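Local coordinates for protein hemoglobin (Mustelus griseus, PDB 1GCV) that carries oxygen from the gills to the peripheral tissues, binding it at heme in a tetramer of two alpha and two beta chains, at residues A4-T9 / V124-S129; G25-A30 / I106-T111; A70-V73 / S78-E81. All blocks are in the same frame, centred on the assembly; numbering follows the deposited sequence.

Interaction 1 (A4-T9 / V124-S129); sequences ACEKQT and VDKLLS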
ATOM      1  N   ALA A   4       4.169   2.514  29.212  1.00 50.04           N
ATOM      2  CA  ALA A   4       3.225   3.142  30.132  1.00 50.76           C
ATOM      3  C   ALA A   4       2.905   4.574  29.695  1.00 49.75           C
ATOM      4  O   ALA A   4       1.825   5.097  29.979  1.00 47.06           O
ATOM      5  CB  ALA A   4       3.798   3.141  31.548  1.00 51.58           C
ATOM      6  N   CYS A   5       3.850   5.199  29.002  1.00 49.40           N
ATOM      7  CA  CYS A   5       3.678   6.566  28.524  1.00 51.24           C
ATOM      8  C   CYS A   5       2.662   6.636  27.386  1.00 50.69           C
ATOM      9  O   CYS A   5       1.857   7.568  27.312  1.00 49.61           O
ATOM     10  CB  CYS A   5       5.018   7.128  28.045  1.00 54.95           C
ATOM     11  SG  CYS A   5       5.488   8.689  28.825  1.00 68.07           S
ATOM     12  N   GLU A   6       2.705   5.650  26.495  1.00 48.07           N
ATOM     13  CA  GLU A   6       1.785   5.603  25.366  1.00 44.03           C
ATOM     14  C   GLU A   6       0.392   5.193  25.837  1.00 40.75           C
ATOM     15  O   GLU A   6      -0.613   5.545  25.216  1.00 38.99           O
ATOM     16  CB  GLU A   6       2.314   4.633  24.306  1.00 42.01           C
ATOM     17  CG  GLU A   6       3.583   5.142  23.627  1.00 41.93           C
ATOM     18  CD  GLU A   6       4.295   4.080  22.814  1.00 41.32           C
ATOM     19  OE1 GLU A   6       4.160   2.880  23.146  1.00 37.92           O
ATOM     20  OE2 GLU A   6       4.989   4.453  21.842  1.00 38.31           O
ATOM     21  N   LYS A   7       0.349   4.460  26.948  1.00 41.53           N
ATOM     22  CA  LYS A   7      -0.897   3.995  27.548  1.00 39.81           C
ATOM     23  C   LYS A   7      -1.696   5.171  28.100  1.00 39.27           C
ATOM     24  O   LYS A   7      -2.922   5.201  28.001  1.00 36.03           O
ATOM     25  CB  LYS A   7      -0.601   3.015  28.686  1.00 44.00           C
ATOM     26  CG  LYS A   7       0.042   1.712  28.251  1.00 46.55           C
ATOM     27  CD  LYS A   7      -0.707   0.535  28.841  1.00 50.82           C
ATOM     28  CE  LYS A   7       0.226  -0.610  29.166  1.00 53.75           C
ATOM     29  NZ  LYS A   7      -0.449  -1.596  30.055  1.00 56.39           N
ATOM     30  N   GLN A   8      -0.994   6.136  28.689  1.00 39.23           N
ATOM     31  CA  GLN A   8      -1.642   7.314  29.256  1.00 41.10           C
ATOM     32  C   GLN A   8      -2.180   8.245  28.166  1.00 36.99           C
ATOM     33  O   GLN A   8      -3.264   8.809  28.314  1.00 36.11           O
ATOM     34  CB  GLN A   8      -0.665   8.071  30.166  1.00 44.77           C
ATOM     35  CG  GLN A   8      -0.981   7.950  31.661  1.00 53.27           C
ATOM     36  CD  GLN A   8      -0.071   6.964  32.382  1.00 56.62           C
ATOM     37  OE1 GLN A   8       0.892   7.355  33.049  1.00 57.10           O
ATOM     38  NE2 GLN A   8      -0.375   5.678  32.251  1.00 58.29           N
ATOM     39  N   THR A   9      -1.429   8.411  27.079  1.00 33.39           N
ATOM     40  CA  THR A   9      -1.866   9.263  25.968  1.00 30.52           C
ATOM     41  C   THR A   9      -3.093   8.641  25.293  1.00 28.94           C
ATOM     42  O   THR A   9      -4.069   9.326  24.997  1.00 26.72           O
ATOM     43  CB  THR A   9      -0.762   9.427  24.902  1.00 28.68           C
ATOM     44  OG1 THR A   9       0.440   9.892  25.525  1.00 28.58           O
ATOM     45  CG2 THR A   9      -1.193  10.427  23.840  1.00 25.04           C
ATOM     46  N   VAL A 124      -0.925   7.266  19.036  1.00 17.30           N
ATOM     47  CA  VAL A 124      -2.211   6.990  18.414  1.00 17.47           C
ATOM     48  C   VAL A 124      -2.042   6.135  17.156  1.00 18.80           C
ATOM     49  O   VAL A 124      -2.824   5.205  16.917  1.00 17.57           O
ATOM     50  CB  VAL A 124      -2.940   8.304  18.048  1.00 16.74           C
ATOM     51  CG1 VAL A 124      -4.312   8.006  17.466  1.00 19.45           C
ATOM     52  CG2 VAL A 124      -3.073   9.169  19.284  1.00 18.07           C
ATOM     53  N   ASP A 125      -1.023   6.445  16.357  1.00 16.90           N
ATOM     54  CA  ASP A 125      -0.765   5.695  15.130  1.00 20.82           C
ATOM     55  C   ASP A 125      -0.437   4.242  15.450  1.00 20.75           C
ATOM     56  O   ASP A 125      -0.784   3.343  14.692  1.00 16.95           O
ATOM     57  CB  ASP A 125       0.396   6.315  14.341  1.00 24.30           C
ATOM     58  CG  ASP A 125       0.377   5.919  12.873  1.00 29.60           C
ATOM     59  OD1 ASP A 125      -0.710   5.982  12.257  1.00 34.74           O
ATOM     60  OD2 ASP A 125       1.440   5.543  12.335  1.00 29.63           O
ATOM     61  N   LYS A 126       0.232   4.022  16.580  1.00 21.07           N
ATOM     62  CA  LYS A 126       0.603   2.679  17.005  1.00 21.63           C
ATOM     63  C   LYS A 126      -0.616   1.864  17.439  1.00 17.24           C
ATOM     64  O   LYS A 126      -0.662   0.654  17.233  1.00 17.93           O
ATOM     65  CB  LYS A 126       1.628   2.752  18.141  1.00 23.23           C
ATOM     66  CG  LYS A 126       3.044   3.041  17.652  1.00 28.80           C
ATOM     67  CD  LYS A 126       4.030   3.166  18.809  1.00 35.92           C
ATOM     68  CE  LYS A 126       4.227   1.833  19.525  1.00 37.65           C
ATOM     69  NZ  LYS A 126       5.462   1.841  20.353  1.00 36.16           N
ATOM     70  N   LEU A 127      -1.605   2.526  18.032  1.00 16.88           N
ATOM     71  CA  LEU A 127      -2.815   1.833  18.461  1.00 17.64           C
ATOM     72  C   LEU A 127      -3.629   1.421  17.235  1.00 16.80           C
ATOM     73  O   LEU A 127      -4.063   0.272  17.124  1.00 16.45           O
ATOM     74  CB  LEU A 127      -3.656   2.738  19.372  1.00 17.58           C
ATOM     75  CG  LEU A 127      -5.066   2.242  19.720  1.00 19.78           C
ATOM     76  CD1 LEU A 127      -4.979   1.180  20.809  1.00 19.27           C
ATOM     77  CD2 LEU A 127      -5.937   3.413  20.161  1.00 15.33           C
ATOM     78  N   LEU A 128      -3.822   2.359  16.309  1.00 18.32           N
ATOM     79  CA  LEU A 128      -4.588   2.090  15.092  1.00 18.34           C
ATOM     80  C   LEU A 128      -3.962   0.972  14.271  1.00 17.07           C
ATOM     81  O   LEU A 128      -4.669   0.155  13.689  1.00 15.99           O
ATOM     82  CB  LEU A 128      -4.714   3.361  14.238  1.00 15.56           C
ATOM     83  CG  LEU A 128      -5.563   4.474  14.863  1.00 16.74           C
ATOM     84  CD1 LEU A 128      -5.516   5.725  14.004  1.00 15.98           C
ATOM     85  CD2 LEU A 128      -6.986   3.988  15.023  1.00 17.30           C
ATOM     86  N   SER A 129      -2.635   0.935  14.219  1.00 17.23           N
ATOM     87  CA  SER A 129      -1.950  -0.109  13.467  1.00 20.76           C
ATOM     88  C   SER A 129      -2.218  -1.467  14.101  1.00 18.15           C
ATOM     89  O   SER A 129      -2.480  -2.440  13.394  1.00 19.37           O
ATOM     90  CB  SER A 129      -0.440   0.157  13.418  1.00 22.87           C
ATOM     91  OG  SER A 129      -0.148   1.270  12.583  1.00 35.53           O
TER

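Interaction 2 (G25-A30 / I106-T111); sequences GAECLA and IVTLAT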
ATOM      1  N   GLY A  25     -16.614  10.077  14.423  1.00 14.31           N
ATOM      2  CA  GLY A  25     -16.645   8.964  13.493  1.00 13.93           C
ATOM      3  C   GLY A  25     -17.178   9.339  12.131  1.00 16.30           C
ATOM      4  O   GLY A  25     -16.685   8.852  11.111  1.00 15.47           O
ATOM      5  N   ALA A  26     -18.192  10.202  12.112  1.00 16.25           N
ATOM      6  CA  ALA A  26     -18.789  10.653  10.860  1.00 14.73           C
ATOM      7  C   ALA A  26     -17.754  11.452  10.071  1.00 15.65           C
ATOM      8  O   ALA A  26     -17.638  11.308   8.856  1.00 16.68           O
ATOM      9  CB  ALA A  26     -20.011  11.516  11.142  1.00 15.03           C
ATOM     10  N   GLU A  27     -17.000  12.297  10.763  1.00 13.71           N
ATOM     11  CA  GLU A  27     -15.984  13.094  10.101  1.00 16.51           C
ATOM     12  C   GLU A  27     -14.872  12.202   9.543  1.00 15.81           C
ATOM     13  O   GLU A  27     -14.362  12.444   8.452  1.00 16.83           O
ATOM     14  CB  GLU A  27     -15.402  14.126  11.071  1.00 17.38           C
ATOM     15  CG  GLU A  27     -14.343  15.015  10.437  1.00 21.46           C
ATOM     16  CD  GLU A  27     -13.851  16.101  11.367  1.00 22.85           C
ATOM     17  OE1 GLU A  27     -14.612  16.499  12.272  1.00 24.49           O
ATOM     18  OE2 GLU A  27     -12.700  16.556  11.188  1.00 24.91           O
ATOM     19  N   CYS A  28     -14.497  11.171  10.291  1.00 18.68           N
ATOM     20  CA  CYS A  28     -13.449  10.247   9.854  1.00 17.42           C
ATOM     21  C   CYS A  28     -13.836   9.565   8.548  1.00 15.33           C
ATOM     22  O   CYS A  28     -13.031   9.466   7.624  1.00 17.21           O
ATOM     23  CB  CYS A  28     -13.199   9.172  10.918  1.00 18.01           C
ATOM     24  SG  CYS A  28     -12.499   9.800  12.446  1.00 25.97           S
ATOM     25  N   LEU A  29     -15.070   9.084   8.487  1.00 14.41           N
ATOM     26  CA  LEU A  29     -15.565   8.402   7.303  1.00 14.90           C
ATOM     27  C   LEU A  29     -15.694   9.347   6.102  1.00 15.92           C
ATOM     28  O   LEU A  29     -15.428   8.953   4.972  1.00 17.89           O
ATOM     29  CB  LEU A  29     -16.912   7.740   7.615  1.00 14.51           C
ATOM     30  CG  LEU A  29     -16.845   6.587   8.619  1.00 18.78           C
ATOM     31  CD1 LEU A  29     -18.248   6.197   9.044  1.00 18.40           C
ATOM     32  CD2 LEU A  29     -16.130   5.409   7.981  1.00 18.57           C
ATOM     33  N   ALA A  30     -16.095  10.593   6.343  1.00 17.17           N
ATOM     34  CA  ALA A  30     -16.242  11.570   5.261  1.00 17.67           C
ATOM     35  C   ALA A  30     -14.898  11.877   4.603  1.00 17.74           C
ATOM     36  O   ALA A  30     -14.826  12.093   3.393  1.00 18.90           O
ATOM     37  CB  ALA A  30     -16.876  12.867   5.792  1.00 13.68           C
ATOM     38  N   ILE A 106      -6.524  10.000  12.116  1.00 13.18           N
ATOM     39  CA  ILE A 106      -5.411  10.839  12.552  1.00 15.07           C
ATOM     40  C   ILE A 106      -5.673  12.289  12.138  1.00 14.33           C
ATOM     41  O   ILE A 106      -5.516  13.198  12.944  1.00 17.65           O
ATOM     42  CB  ILE A 106      -4.054  10.374  11.940  1.00 17.10           C
ATOM     43  CG1 ILE A 106      -3.641   9.014  12.515  1.00 15.84           C
ATOM     44  CG2 ILE A 106      -2.967  11.409  12.222  1.00 15.31           C
ATOM     45  CD1 ILE A 106      -3.438   9.010  14.011  1.00 18.77           C
ATOM     46  N   VAL A 107      -6.078  12.506  10.890  1.00 13.53           N
ATOM     47  CA  VAL A 107      -6.350  13.860  10.421  1.00 13.45           C
ATOM     48  C   VAL A 107      -7.520  14.467  11.198  1.00 18.51           C
ATOM     49  O   VAL A 107      -7.502  15.657  11.535  1.00 18.45           O
ATOM     50  CB  VAL A 107      -6.665  13.885   8.905  1.00 12.32           C
ATOM     51  CG1 VAL A 107      -7.125  15.282   8.485  1.00 11.75           C
ATOM     52  CG2 VAL A 107      -5.423  13.484   8.113  1.00 11.88           C
ATOM     53  N   THR A 108      -8.527  13.652  11.496  1.00 14.96           N
ATOM     54  CA  THR A 108      -9.681  14.134  12.248  1.00 16.12           C
ATOM     55  C   THR A 108      -9.267  14.575  13.648  1.00 16.25           C
ATOM     56  O   THR A 108      -9.735  15.596  14.132  1.00 19.70           O
ATOM     57  CB  THR A 108     -10.772  13.051  12.364  1.00 17.36           C
ATOM     58  OG1 THR A 108     -11.323  12.797  11.065  1.00 14.68           O
ATOM     59  CG2 THR A 108     -11.885  13.501  13.307  1.00 15.43           C
ATOM     60  N   LEU A 109      -8.391  13.815  14.297  1.00 16.33           N
ATOM     61  CA  LEU A 109      -7.933  14.165  15.641  1.00 18.19           C
ATOM     62  C   LEU A 109      -7.130  15.471  15.634  1.00 20.33           C
ATOM     63  O   LEU A 109      -7.229  16.267  16.563  1.00 21.76           O
ATOM     64  CB  LEU A 109      -7.067  13.039  16.229  1.00 18.11           C
ATOM     65  CG  LEU A 109      -7.765  11.775  16.741  1.00 17.56           C
ATOM     66  CD1 LEU A 109      -6.724  10.768  17.195  1.00 18.30           C
ATOM     67  CD2 LEU A 109      -8.693  12.131  17.878  1.00 19.36           C
ATOM     68  N   ALA A 110      -6.338  15.690  14.586  1.00 19.62           N
ATOM     69  CA  ALA A 110      -5.525  16.901  14.470  1.00 16.63           C
ATOM     70  C   ALA A 110      -6.358  18.173  14.357  1.00 16.69           C
ATOM     71  O   ALA A 110      -5.954  19.218  14.857  1.00 21.10           O
ATOM     72  CB  ALA A 110      -4.589  16.793  13.273  1.00 14.89           C
ATOM     73  N   THR A 111      -7.515  18.093  13.705  1.00 20.26           N
ATOM     74  CA  THR A 111      -8.377  19.267  13.540  1.00 23.18           C
ATOM     75  C   THR A 111      -9.199  19.580  14.788  1.00 24.94           C
ATOM     76  O   THR A 111      -9.784  20.659  14.899  1.00 28.19           O
ATOM     77  CB  THR A 111      -9.365  19.107  12.351  1.00 20.46           C
ATOM     78  OG1 THR A 111     -10.387  18.167  12.700  1.00 25.23           O
ATOM     79  CG2 THR A 111      -8.643  18.627  11.106  1.00 20.38           C
TER

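Interaction 3 (A70-V73 / S78-E81); sequences AEHV and SHLE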
ATOM      1  N   ALA A  70      -8.975   0.939  22.994  1.00 28.80           N
ATOM      2  CA  ALA A  70      -8.004   1.734  23.731  1.00 30.55           C
ATOM      3  C   ALA A  70      -8.023   1.350  25.213  1.00 32.29           C
ATOM      4  O   ALA A  70      -7.005   1.438  25.897  1.00 31.93           O
ATOM      5  CB  ALA A  70      -8.310   3.220  23.562  1.00 27.84           C
ATOM      6  N   GLU A  71      -9.183   0.914  25.696  1.00 35.09           N
ATOM      7  CA  GLU A  71      -9.339   0.510  27.092  1.00 38.13           C
ATOM      8  C   GLU A  71      -8.849  -0.917  27.346  1.00 37.15           C
ATOM      9  O   GLU A  71      -8.494  -1.263  28.469  1.00 37.15           O
ATOM     10  CB  GLU A  71     -10.806   0.617  27.509  1.00 40.15           C
ATOM     11  CG  GLU A  71     -11.215   2.001  27.986  1.00 49.45           C
ATOM     12  CD  GLU A  71     -12.669   2.324  27.674  1.00 54.62           C
ATOM     13  OE1 GLU A  71     -13.506   1.390  27.656  1.00 54.01           O
ATOM     14  OE2 GLU A  71     -12.972   3.518  27.447  1.00 55.58           O
ATOM     15  N   HIS A  72      -8.839  -1.744  26.305  1.00 36.27           N
ATOM     16  CA  HIS A  72      -8.393  -3.128  26.434  1.00 33.91           C
ATOM     17  C   HIS A  72      -7.087  -3.304  25.683  1.00 32.27           C
ATOM     18  O   HIS A  72      -6.839  -4.352  25.094  1.00 33.00           O
ATOM     19  CB  HIS A  72      -9.432  -4.089  25.847  1.00 36.09           C
ATOM     20  CG  HIS A  72     -10.742  -4.092  26.571  1.00 37.47           C
ATOM     21  ND1 HIS A  72     -11.259  -5.223  27.164  1.00 39.76           N
ATOM     22  CD2 HIS A  72     -11.657  -3.112  26.769  1.00 42.06           C
ATOM     23  CE1 HIS A  72     -12.436  -4.941  27.698  1.00 42.77           C
ATOM     24  NE2 HIS A  72     -12.701  -3.667  27.471  1.00 43.20           N
ATOM     25  N   VAL A  73      -6.252  -2.276  25.704  1.00 32.71           N
ATOM     26  CA  VAL A  73      -4.981  -2.328  24.997  1.00 33.98           C
ATOM     27  C   VAL A  73      -4.066  -3.444  25.492  1.00 37.88           C
ATOM     28  O   VAL A  73      -3.162  -3.875  24.772  1.00 37.70           O
ATOM     29  CB  VAL A  73      -4.244  -0.971  25.101  1.00 33.94           C
ATOM     30  CG1 VAL A  73      -3.601  -0.824  26.469  1.00 32.72           C
ATOM     31  CG2 VAL A  73      -3.210  -0.857  23.995  1.00 34.68           C
ATOM     32  N   SER A  78      -7.664 -10.819  22.030  1.00 35.06           N
ATOM     33  CA  SER A  78      -8.874 -11.496  22.486  1.00 32.33           C
ATOM     34  C   SER A  78     -10.061 -10.553  22.476  1.00 29.46           C
ATOM     35  O   SER A  78     -11.201 -10.980  22.302  1.00 29.87           O
ATOM     36  CB  SER A  78      -8.684 -12.050  23.900  1.00 33.56           C
ATOM     37  OG  SER A  78      -7.312 -12.252  24.184  1.00 43.34           O
ATOM     38  N   HIS A  79      -9.793  -9.265  22.654  1.00 28.06           N
ATOM     39  CA  HIS A  79     -10.860  -8.269  22.674  1.00 28.92           C
ATOM     40  C   HIS A  79     -11.471  -7.963  21.300  1.00 27.98           C
ATOM     41  O   HIS A  79     -12.693  -7.829  21.179  1.00 27.46           O
ATOM     42  CB  HIS A  79     -10.354  -6.969  23.306  1.00 30.16           C
ATOM     43  CG  HIS A  79     -11.278  -5.809  23.111  1.00 32.17           C
ATOM     44  ND1 HIS A  79     -12.431  -5.645  23.848  1.00 32.35           N
ATOM     45  CD2 HIS A  79     -11.234  -4.768  22.245  1.00 33.70           C
ATOM     46  CE1 HIS A  79     -13.058  -4.554  23.444  1.00 35.77           C
ATOM     47  NE2 HIS A  79     -12.353  -4.004  22.472  1.00 34.74           N
ATOM     48  N   LEU A  80     -10.632  -7.853  20.271  1.00 26.05           N
ATOM     49  CA  LEU A  80     -11.116  -7.545  18.923  1.00 25.99           C
ATOM     50  C   LEU A  80     -11.439  -8.780  18.081  1.00 27.49           C
ATOM     51  O   LEU A  80     -11.755  -8.662  16.898  1.00 27.53           O
ATOM     52  CB  LEU A  80     -10.089  -6.683  18.178  1.00 24.30           C
ATOM     53  CG  LEU A  80      -9.952  -5.212  18.586  1.00 21.87           C
ATOM     54  CD1 LEU A  80      -8.700  -4.630  17.940  1.00 20.26           C
ATOM     55  CD2 LEU A  80     -11.189  -4.433  18.167  1.00 20.23           C
ATOM     56  N   GLU A  81     -11.364  -9.959  18.691  1.00 29.03           N
ATOM     57  CA  GLU A  81     -11.640 -11.207  17.992  1.00 28.07           C
ATOM     58  C   GLU A  81     -13.005 -11.222  17.308  1.00 27.56           C
ATOM     59  O   GLU A  81     -13.108 -11.554  16.121  1.00 25.94           O
ATOM     60  CB  GLU A  81     -11.549 -12.381  18.962  1.00 30.41           C
ATOM     61  CG  GLU A  81     -12.263 -13.630  18.488  1.00 37.71           C
ATOM     62  CD  GLU A  81     -11.773 -14.878  19.187  1.00 44.13           C
ATOM     63  OE1 GLU A  81     -10.735 -15.432  18.764  1.00 47.00           O
ATOM     64  OE2 GLU A  81     -12.427 -15.305  20.162  1.00 47.52           O
TER

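Interaction 1 (A4-T9 / V124-S129)
Glu6 and Lys126 meet in a salt bridge at the protein surface, between the first and last helices of the globin fold. Lys126 NZ sits in front of the carboxylate and bonds unequally to its two oxygens. The main bond goes to Glu6 OE2, 3.0 Å from Lys126 NZ, and uses the syn lone pair of that oxygen. A weak second bond reaches Glu6 OE1, 3.3 Å from Lys126 NZ. The lysine methylenes also take part, with Lys126 CD 3.4 Å from Glu6 OE2. The lysine chain comes in nearly perpendicular to the glutamate. Lys126 bends at chi3 (67°), which brings its amino group round to the carboxylate. Glu6 runs on extended beyond CG.

A further polar contact steadies the glutamate. Its OE1 accepts a hydrogen bond from the backbone N of Thr3, just before helix 4-19. Beside the ion pair, Glu6 also rests on Ala123, and the Lys126 side chain packs on Phe2. Further in, Val124 packs on Ile13 and Leu127 on Ile10, so the helices share an apolar seam beneath the charged pair.

Lys126 NZ has a stronger partner in the C-terminal carboxylate of Arg140 of the second alpha subunit. The guanidinium of that same Arg140 is salt-bridged to Asp125 OD2. This clasp on the alpha chain C-terminus is characteristic of deoxy hemoglobin in the T state. Lys126 NZ also makes a weak hydrogen bond to Ala1 O. One ammonium group therefore links Glu6, the N-terminal residue and the partner's C-terminus. The two carboxylates close by would probably favour its protonated form and tie the subunit contact to the start of helix 4-19.

Interaction 2 (G25-A30 / I106-T111)
Glu27 OE2 reaches across to Thr111, 3.2 Å from Thr111 OG1, while the same oxygen is salt-bridged to Arg31 NH2. The other oxygen, OE1, is hydrogen-bonded to His112 NE2, its strongest polar partner. Bonds to both oxygens limit the rotation of the carboxylate. The Glu27 chain is fully extended, with CG opposite the backbone N (chi1 -179°), and this carries the acid over Thr108. There the methyl Thr108 CG2 lies 3.8 Å from Glu27 CD. The side chains run antiparallel, alongside one another.

Thr108 also packs against Cys28. Its OG1 is 3.5 Å from Cys28 CA, and Cys28 SG is 3.7 Å from Thr108 CB. The hydroxyl is satisfied within its own helix by Cys104 O. Cys28 and Thr108 are also where the backbones come nearest, with 5.9 Å from Cys28 CA to Thr108 CA. Both residues at this point of nearest approach are small.

The two segments cross at 126°, with their axes 9.2 Å apart. Thr111 also packs on Ala105 of a neighbouring beta subunit, and Ala30 on its Pro114. Helices 21-35 and 98-112 are the B and G helices, and their packing is a core element of the globin fold.

Interaction 3 (A70-V73 / S78-E81)
His72 turns its ring toward His79 with CG beside the backbone N (chi1 -65°), and His79 answers with CG opposite its own N (chi1 168°). These torsions lay the two imidazoles face against face as an offset stack. The centroids are 4.2 Å apart and the planes are tilted by 20°. His79 ND1 lies over one face of the His72 ring, toward its rim, and is 3.5 Å from His72 ND1. In return His72 CG sits over a face of the His79 ring. His72 CB adds a CH-pi contact, 4.0 Å from the centroid of the His79 ring.

The stack lies in the EF corner of the globin fold. Helix 53-71 ends just before His72, and His79 ends the short helix 76-79. The rings meet at the surface, with His72 the more exposed. Simultaneous protonation of two rings this close would probably be disfavoured.

Ser78 OG is hydrogen-bonded to Asp75 OD2. Ala70 packs on Ile10 and Ala14 of helix 4-19, and Leu80 is buried against Ile131 of helix 118-135.

Interactions 1 and 2 have centres about 17 Å apart and meet through helix 118-135. Val124 CG1 lies 3.7 Å from both Leu109 CD1 and Ile106 CD1. Interactions 1 and 3 are closer, with centres about 13 Å apart. Leu127 CD2 packs on Ala70 CB at 4.2 Å, and Lys7 CD on Val73 CG1 at 4.0 Å. Interactions 2 and 3 lie on opposite sides of the chain's centre and do not touch; their nearest atoms are about 10 Å apart. The heme is about 8 Å from the side chain of Cys28, 9 Å from that of His79 and 14 Å from that of Lys126.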